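Local coordinates for protein leucyl aminopeptidase (PDB 5NTD) that probably removes N-terminal residues, leucine among them, from peptides as a manganese-dependent M17 aminopeptidase assembled as a hexamer, and binds the inhibitor bestatin, at residues S44-L49 with D132-P137; L151-A156 with L184-P189; A156-G161 with T204-C209. All blocks are in the same frame, centred on the assembly; numbering follows the deposited sequence.

Contact 1 of 3, residues S44-L49 with D132-P137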
loop_
_atom_site.group_PDB
_atom_site.type_symbol
_atom_site.label_atom_id
_atom_site.label_comp_id
_atom_site.label_asym_id
_atom_site.label_seq_id
_atom_site.Cartn_x
_atom_site.Cartn_y
_atom_site.Cartn_z
ATOM N N SER G 44 16.545 6.928 -52.565
ATOM C CA SER G 44 16.154 5.532 -52.268
ATOM C C SER G 44 14.719 5.277 -52.658
ATOM O O SER G 44 14.032 6.176 -53.139
ATOM C CB SER G 44 16.348 5.194 -50.761
ATOM O OG SER G 44 15.345 5.776 -49.930
ATOM N N GLY G 45 14.239 4.078 -52.312
ATOM C CA GLY G 45 12.823 3.685 -52.535
ATOM C C GLY G 45 11.774 4.218 -51.578
ATOM O O GLY G 45 10.582 3.879 -51.669
ATOM N N LEU G 46 12.194 5.117 -50.696
ATOM C CA LEU G 46 11.247 5.780 -49.798
ATOM C C LEU G 46 11.447 7.279 -49.828
ATOM O O LEU G 46 12.566 7.770 -49.737
ATOM C CB LEU G 46 11.431 5.265 -48.367
ATOM C CG LEU G 46 10.533 5.893 -47.319
ATOM C CD1 LEU G 46 9.055 5.569 -47.535
ATOM C CD2 LEU G 46 10.975 5.431 -45.927
ATOM N N ALA G 47 10.347 7.996 -49.915
ATOM C CA ALA G 47 10.379 9.453 -49.752
ATOM C C ALA G 47 9.278 9.884 -48.829
ATOM O O ALA G 47 8.159 9.334 -48.870
ATOM C CB ALA G 47 10.217 10.158 -51.094
ATOM N N VAL G 48 9.579 10.903 -48.035
ATOM C CA VAL G 48 8.627 11.417 -47.041
ATOM C C VAL G 48 8.315 12.869 -47.361
ATOM O O VAL G 48 9.217 13.651 -47.639
ATOM C CB VAL G 48 9.183 11.270 -45.619
ATOM C CG1 VAL G 48 8.128 11.632 -44.572
ATOM C CG2 VAL G 48 9.700 9.862 -45.376
ATOM N N LEU G 49 7.050 13.208 -47.284
ATOM C CA LEU G 49 6.614 14.560 -47.456
ATOM C C LEU G 49 5.780 15.016 -46.265
ATOM O O LEU G 49 4.685 14.490 -46.033
ATOM C CB LEU G 49 5.761 14.679 -48.734
ATOM C CG LEU G 49 5.120 16.061 -49.005
ATOM C CD1 LEU G 49 6.178 17.139 -49.183
ATOM C CD2 LEU G 49 4.208 16.001 -50.223
ATOM N N ASP G 132 9.128 3.611 -40.584
ATOM C CA ASP G 132 8.750 2.216 -40.350
ATOM C C ASP G 132 8.501 1.474 -41.669
ATOM O O ASP G 132 8.442 0.264 -41.676
ATOM C CB ASP G 132 7.514 2.121 -39.468
ATOM C CG ASP G 132 7.684 1.156 -38.310
ATOM O OD1 ASP G 132 8.800 1.042 -37.748
ATOM O OD2 ASP G 132 6.681 0.518 -37.942
ATOM N N GLU G 133 8.349 2.208 -42.763
ATOM C CA GLU G 133 8.164 1.603 -44.108
ATOM C C GLU G 133 9.486 1.341 -44.852
ATOM O O GLU G 133 9.491 0.837 -45.958
ATOM C CB GLU G 133 7.220 2.400 -45.007
ATOM C CG GLU G 133 5.720 2.344 -44.644
ATOM C CD GLU G 133 4.771 3.013 -45.650
ATOM O OE1 GLU G 133 5.082 4.094 -46.227
ATOM O OE2 GLU G 133 3.657 2.451 -45.863
ATOM N N VAL G 134 10.605 1.642 -44.215
ATOM C CA VAL G 134 11.912 1.368 -44.810
ATOM C C VAL G 134 12.020 -0.139 -45.040
ATOM O O VAL G 134 11.785 -0.918 -44.129
ATOM C CB VAL G 134 13.077 1.899 -43.955
ATOM C CG1 VAL G 134 14.413 1.323 -44.380
ATOM C CG2 VAL G 134 13.157 3.410 -44.088
ATOM N N LYS G 135 12.374 -0.511 -46.266
ATOM C CA LYS G 135 12.444 -1.947 -46.704
ATOM C C LYS G 135 13.854 -2.554 -46.480
ATOM O O LYS G 135 13.964 -3.667 -46.013
ATOM C CB LYS G 135 11.870 -2.211 -48.106
ATOM C CG LYS G 135 12.629 -1.532 -49.205
ATOM C CD LYS G 135 11.881 -1.647 -50.557
ATOM C CE LYS G 135 12.809 -2.011 -51.699
ATOM N NZ LYS G 135 12.120 -2.192 -52.999
ATOM N N GLU G 136 14.905 -1.771 -46.690
ATOM C CA GLU G 136 16.321 -2.228 -46.547
ATOM C C GLU G 136 17.122 -1.275 -45.690
ATOM O O GLU G 136 16.715 -0.138 -45.491
ATOM C CB GLU G 136 17.016 -2.322 -47.917
ATOM N N PRO G 137 18.287 -1.719 -45.182
ATOM C CA PRO G 137 19.065 -0.837 -44.325
ATOM C C PRO G 137 20.155 -0.112 -45.118
ATOM O O PRO G 137 20.369 -0.386 -46.303
ATOM C CB PRO G 137 19.700 -1.819 -43.332
ATOM C CG PRO G 137 19.882 -3.085 -44.137
ATOM C CD PRO G 137 18.985 -3.005 -45.351
#
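Leu46, the first residue of strand 46-52, and Val134, in the loop between helix 120-131 and strand 140-145, bring their CA atoms to 6.7 Å, too far for backbone pairing, and no hydrogen bond links the two segments. The gap is filled by side chains. Leu46 projects toward the loop with CG anti to the backbone N (chi1 179°), which carries the fork of the side chain out to the loop. The CD2 branch does the touching: it meets CG2 of Val134 at 3.5 Å, a little closer than usual for two methyl groups, and the same CD2 lies 4.2 Å from the backbone N of Val134. On the valine, CG2 is the methyl standing beside the backbone N, and the two side chains run at about a right angle to each other. The other branch, CD1 of Leu46, approaches OE1 of Glu133 only loosely, at 4.4 Å. The carboxylate of Glu133 finds its charge partner in Arg101 on the adjacent strand 99-107, through OE2. At the start of the strand, the N-H of Leu46 makes a weak bond to Ser44 OG, 3.3 Å long but nearly straight at 165°; Ser44 OG also bonds to Thr140 O. Val141 of strand 140-145 touches both Leu46 and Val134, continuing the apolar patch into the sheet of this macro-like N-terminal domain. Glu133 packs on Tyr84, and Lys135 on Arg77, both of a neighbouring subunit. The chemistry is therefore divided: between the two segments the contact is apolar, the buried leucine meeting the valine, while the loop's polar ties run to residues outside them, Glu133 to Arg101 and Lys135 NZ to Ser97 OG among them.

Contact 2 of 3, residues L151-A156 with L184-P189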
loop_
_atom_site.group_PDB
_atom_site.type_symbol
_atom_site.label_atom_id
_atom_site.label_comp_id
_atom_site.label_asym_id
_atom_site.label_seq_id
_atom_site.Cartn_x
_atom_site.Cartn_y
_atom_site.Cartn_z
ATOM N N LEU G 151 15.454 25.277 -37.415
ATOM C CA LEU G 151 16.031 24.770 -36.140
ATOM C C LEU G 151 15.110 23.731 -35.458
ATOM O O LEU G 151 15.559 22.632 -35.156
ATOM C CB LEU G 151 16.375 25.889 -35.148
ATOM C CG LEU G 151 17.264 25.331 -34.027
ATOM C CD1 LEU G 151 18.682 25.818 -34.202
ATOM C CD2 LEU G 151 16.745 25.732 -32.661
ATOM N N PRO G 152 13.847 24.085 -35.198
ATOM C CA PRO G 152 12.982 23.080 -34.585
ATOM C C PRO G 152 12.799 21.834 -35.434
ATOM O O PRO G 152 12.724 20.734 -34.884
ATOM C CB PRO G 152 11.649 23.803 -34.387
ATOM C CG PRO G 152 11.716 25.012 -35.222
ATOM C CD PRO G 152 13.159 25.369 -35.346
ATOM N N ILE G 153 12.764 21.994 -36.748
ATOM C CA ILE G 153 12.649 20.822 -37.652
ATOM C C ILE G 153 13.899 19.978 -37.585
ATOM O O ILE G 153 13.830 18.759 -37.552
ATOM C CB ILE G 153 12.283 21.174 -39.094
ATOM C CG1 ILE G 153 10.763 21.122 -39.264
ATOM C CG2 ILE G 153 12.802 20.111 -40.052
ATOM C CD1 ILE G 153 10.097 22.423 -39.062
ATOM N N ALA G 154 15.044 20.623 -37.529
ATOM C CA ALA G 154 16.312 19.871 -37.456
ATOM C C ALA G 154 16.363 18.960 -36.231
ATOM O O ALA G 154 16.732 17.805 -36.310
ATOM C CB ALA G 154 17.485 20.813 -37.449
ATOM N N ALA G 155 16.027 19.531 -35.094
ATOM C CA ALA G 155 16.010 18.780 -33.836
ATOM C C ALA G 155 14.921 17.668 -33.875
ATOM O O ALA G 155 15.129 16.585 -33.404
ATOM C CB ALA G 155 15.794 19.721 -32.648
ATOM N N ALA G 156 13.783 18.009 -34.458
ATOM C CA ALA G 156 12.645 17.102 -34.549
ATOM C C ALA G 156 12.983 15.866 -35.343
ATOM O O ALA G 156 12.624 14.754 -34.966
ATOM C CB ALA G 156 11.451 17.788 -35.164
ATOM N N LEU G 184 19.126 10.222 -43.192
ATOM C CA LEU G 184 17.988 11.085 -43.516
ATOM C C LEU G 184 18.454 12.373 -44.151
ATOM O O LEU G 184 19.279 13.100 -43.601
ATOM C CB LEU G 184 17.174 11.443 -42.269
ATOM C CG LEU G 184 16.658 10.268 -41.444
ATOM C CD1 LEU G 184 15.934 10.775 -40.211
ATOM C CD2 LEU G 184 15.715 9.377 -42.258
ATOM N N GLN G 185 17.912 12.655 -45.318
ATOM C CA GLN G 185 18.208 13.925 -46.001
ATOM C C GLN G 185 16.979 14.822 -45.935
ATOM O O GLN G 185 16.000 14.598 -46.626
ATOM C CB GLN G 185 18.643 13.724 -47.463
ATOM C CG GLN G 185 19.012 15.048 -48.146
ATOM C CD GLN G 185 19.669 14.883 -49.508
ATOM O OE1 GLN G 185 20.607 15.615 -49.828
ATOM N NE2 GLN G 185 19.148 13.977 -50.326
ATOM N N VAL G 186 17.079 15.837 -45.096
ATOM C CA VAL G 186 16.005 16.798 -44.930
ATOM C C VAL G 186 16.111 17.863 -46.037
ATOM O O VAL G 186 17.136 18.523 -46.203
ATOM C CB VAL G 186 16.069 17.489 -43.565
ATOM C CG1 VAL G 186 15.022 18.591 -43.445
ATOM C CG2 VAL G 186 15.865 16.457 -42.471
ATOM N N VAL G 187 15.023 18.013 -46.771
ATOM C CA VAL G 187 14.950 18.925 -47.914
ATOM C C VAL G 187 13.981 20.046 -47.620
ATOM O O VAL G 187 12.776 19.882 -47.725
ATOM C CB VAL G 187 14.515 18.202 -49.190
ATOM C CG1 VAL G 187 14.665 19.133 -50.394
ATOM C CG2 VAL G 187 15.359 16.949 -49.414
ATOM N N PHE G 188 14.534 21.180 -47.229
ATOM C CA PHE G 188 13.702 22.395 -46.958
ATOM C C PHE G 188 13.237 23.018 -48.265
ATOM O O PHE G 188 13.863 22.793 -49.302
ATOM C CB PHE G 188 14.472 23.444 -46.177
ATOM C CG PHE G 188 14.828 23.020 -44.771
ATOM C CD1 PHE G 188 13.843 22.873 -43.801
ATOM C CD2 PHE G 188 16.159 22.756 -44.420
ATOM C CE1 PHE G 188 14.166 22.486 -42.501
ATOM C CE2 PHE G 188 16.488 22.344 -43.127
ATOM C CZ PHE G 188 15.492 22.218 -42.174
ATOM N N PRO G 189 12.156 23.789 -48.243
ATOM C CA PRO G 189 11.749 24.510 -49.465
ATOM C C PRO G 189 12.795 25.520 -49.987
ATOM O O PRO G 189 13.046 25.592 -51.176
ATOM C CB PRO G 189 10.491 25.274 -49.027
ATOM C CG PRO G 189 10.015 24.532 -47.816
ATOM C CD PRO G 189 11.263 24.079 -47.121
#
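In the beta-alpha-beta unit made by strand 140-145, helix 150-158 and strand 183-188, Ile153 on the helix packs against Phe188 and Val186 on the second strand. The working atom is the CG2 methyl of Ile153, which sits 3.7 Å from Phe188 CE1 and 4.0 Å from CZ, approaching the ring obliquely; CB of Ile153 follows at 4.1 Å from CE1. With CG2 anti to its own backbone nitrogen, the isoleucine sends this methyl toward the strand. Phe188, the last residue of the strand, has CG beside its backbone N (chi1 -66°), and its side chain lies alongside that of Ile153, the two pointing opposite ways. All three residues are buried. In the fold, the helix covers one face of the parallel part of a mixed sheet in the macro-like domain, where strand 183-188 runs between strands 26-30 and 140-145. Those neighbours add to the same apolar layer: Val145 and Phe28 each touch both Val186 and Phe188. Val186 takes a double part, since its CG1 lies 4.3 Å from Ile153 CG2 and also rests 3.9 Å above one face of the Phe188 ring, displaced from the ring centre. Ala154, one residue further along the helix, faces Phe28 with its small side chain.

Contact 3 of 3, residues A156-G161 with T204-C209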
loop_
_atom_site.group_PDB
_atom_site.type_symbol
_atom_site.label_atom_id
_atom_site.label_comp_id
_atom_site.label_asym_id
_atom_site.label_seq_id
_atom_site.Cartn_x
_atom_site.Cartn_y
_atom_site.Cartn_z
ATOM N N ALA G 156 13.783 18.009 -34.458
ATOM C CA ALA G 156 12.645 17.102 -34.549
ATOM C C ALA G 156 12.983 15.866 -35.343
ATOM O O ALA G 156 12.624 14.754 -34.966
ATOM C CB ALA G 156 11.451 17.788 -35.164
ATOM N N VAL G 157 13.700 16.069 -36.432
ATOM C CA VAL G 157 14.127 14.951 -37.288
ATOM C C VAL G 157 15.283 14.191 -36.663
ATOM O O VAL G 157 15.340 12.961 -36.715
ATOM C CB VAL G 157 14.506 15.421 -38.693
ATOM C CG1 VAL G 157 15.091 14.283 -39.511
ATOM C CG2 VAL G 157 13.272 15.975 -39.383
ATOM N N ALA G 158 16.189 14.921 -36.037
ATOM C CA ALA G 158 17.280 14.294 -35.271
ATOM C C ALA G 158 16.763 13.284 -34.218
ATOM O O ALA G 158 17.339 12.213 -34.017
ATOM C CB ALA G 158 18.127 15.346 -34.571
ATOM N N ARG G 159 15.661 13.613 -33.577
ATOM C CA ARG G 159 15.131 12.771 -32.466
ATOM C C ARG G 159 14.159 11.697 -32.929
ATOM O O ARG G 159 13.696 10.897 -32.143
ATOM C CB ARG G 159 14.524 13.636 -31.326
ATOM C CG ARG G 159 13.121 14.179 -31.552
ATOM C CD ARG G 159 12.644 14.977 -30.347
ATOM N NE ARG G 159 12.744 16.430 -30.506
ATOM C CZ ARG G 159 13.665 17.220 -29.929
ATOM N NH1 ARG G 159 14.639 16.720 -29.168
ATOM N NH2 ARG G 159 13.623 18.527 -30.108
ATOM N N CYS G 160 13.867 11.673 -34.219
ATOM C CA CYS G 160 12.835 10.774 -34.743
ATOM C C CYS G 160 13.424 9.424 -35.113
ATOM O O CYS G 160 14.624 9.248 -35.217
ATOM C CB CYS G 160 12.102 11.383 -35.944
ATOM S SG CYS G 160 12.899 11.025 -37.533
ATOM N N GLY G 161 12.528 8.494 -35.336
ATOM C CA GLY G 161 12.880 7.188 -35.851
ATOM C C GLY G 161 13.633 6.341 -34.853
ATOM O O GLY G 161 13.602 6.590 -33.652
ATOM N N THR G 204 23.378 16.520 -34.331
ATOM C CA THR G 204 24.384 15.643 -33.690
ATOM C C THR G 204 24.260 15.699 -32.157
ATOM O O THR G 204 24.322 14.668 -31.483
ATOM C CB THR G 204 25.811 16.025 -34.138
ATOM O OG1 THR G 204 25.860 15.917 -35.563
ATOM C CG2 THR G 204 26.875 15.095 -33.515
ATOM N N SER G 205 24.125 16.909 -31.624
ATOM C CA SER G 205 24.014 17.097 -30.171
ATOM C C SER G 205 22.701 16.508 -29.616
ATOM O O SER G 205 22.684 15.919 -28.552
ATOM C CB SER G 205 24.144 18.550 -29.789
ATOM O OG SER G 205 25.519 18.891 -29.623
ATOM N N THR G 206 21.606 16.676 -30.350
ATOM C CA THR G 206 20.337 16.057 -29.971
ATOM C C THR G 206 20.488 14.522 -29.849
ATOM O O THR G 206 20.031 13.911 -28.894
ATOM C CB THR G 206 19.252 16.345 -30.993
ATOM O OG1 THR G 206 19.019 17.749 -31.025
ATOM C CG2 THR G 206 17.926 15.636 -30.629
ATOM N N GLN G 207 21.175 13.941 -30.832
ATOM C CA GLN G 207 21.354 12.487 -30.925
ATOM C C GLN G 207 22.392 11.934 -29.964
ATOM O O GLN G 207 22.224 10.848 -29.429
ATOM C CB GLN G 207 21.681 12.059 -32.326
ATOM C CG GLN G 207 20.497 12.273 -33.253
ATOM C CD GLN G 207 20.793 11.890 -34.689
ATOM O OE1 GLN G 207 21.961 11.837 -35.104
ATOM N NE2 GLN G 207 19.747 11.657 -35.454
ATOM N N LEU G 208 23.445 12.690 -29.719
ATOM C CA LEU G 208 24.421 12.295 -28.679
ATOM C C LEU G 208 23.728 12.302 -27.308
ATOM O O LEU G 208 23.921 11.413 -26.508
ATOM C CB LEU G 208 25.629 13.221 -28.657
ATOM C CG LEU G 208 26.643 12.941 -27.565
ATOM C CD1 LEU G 208 27.174 11.524 -27.659
ATOM C CD2 LEU G 208 27.806 13.921 -27.664
ATOM N N CYS G 209 22.962 13.348 -27.064
ATOM C CA CYS G 209 22.199 13.501 -25.820
ATOM C C CYS G 209 21.259 12.310 -25.656
ATOM O O CYS G 209 21.238 11.641 -24.623
ATOM C CB CYS G 209 21.425 14.788 -25.832
ATOM S SG CYS G 209 20.527 15.129 -24.292
#
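Ala158 and Gln207 form the tight, polar part of this contact, with Thr206 beside them; the CA atoms of Ala158 and Gln207 lie 6.2 Å apart. Gln207 reaches from helix 196-214 to the end of helix 150-158 and donates from NE2 to Ala158 O at 2.9 Å, with an N-H...O angle of 162°. The amide nitrogen lies in the carbonyl plane on a lone pair (C=O...N angle 119°), and the oxygen is in turn almost within the plane of the glutamine amide, so both flat groups are well aligned. An extended chain beyond CG (chi2 178°) carries the amide there, while CG itself passes 3.2 Å from the same oxygen. The buried amide has further partners: NE2 also bonds to Asn25 OD1, and OE1 is held by Tyr22 and Thr24, which together should fix its rotation. Next to this bond, the methyl of Ala158 fits against Thr206, CB to CB at 3.9 Å, a small side chain consistent with the close approach. The other flank is looser. Arg159 is partly exposed and crosses Thr206 obliquely, its NH1 standing 3.8 Å from the Thr206 CG2 methyl in a contact that is van der Waals rather than polar. The guanidinium instead looks to more distant parts of the chain, NH1 bonding to Thr507 O and NH2 forming a salt bridge with Glu437. Helix 150-158 belongs to the macro-like N-terminal domain, whereas Thr507 and Glu437 lie in the catalytic part; helix 196-214 follows strand 183-188 in the chain and packs on helix 314-328 through Leu208 and Cys209. The arrangement is consistent with the junction between the N-terminal and catalytic domains of M17 aminopeptidases.

The three contacts step inward through the N-terminal domain toward the catalytic one. Contact 1 is the outermost, its centre about 27 Å from that of the chain; contact 2 follows at about 18 Å and contact 3 at about 9 Å. Contacts 1 and 2 reach the same sheet but remain apart, with centres 17 Å from each other and nearest atoms about 7 Å. Contacts 2 and 3, their centres 11 Å apart, touch and share Ala156 on helix 150-158: Val157 CG1 packs on Leu184 CD1 at 3.7 Å. None of the touching residues ligates manganese; Lys289, Asp294, Asp312, Asp371 and Glu373 bind the metals in the catalytic domain, where the bestatin pocket also lies.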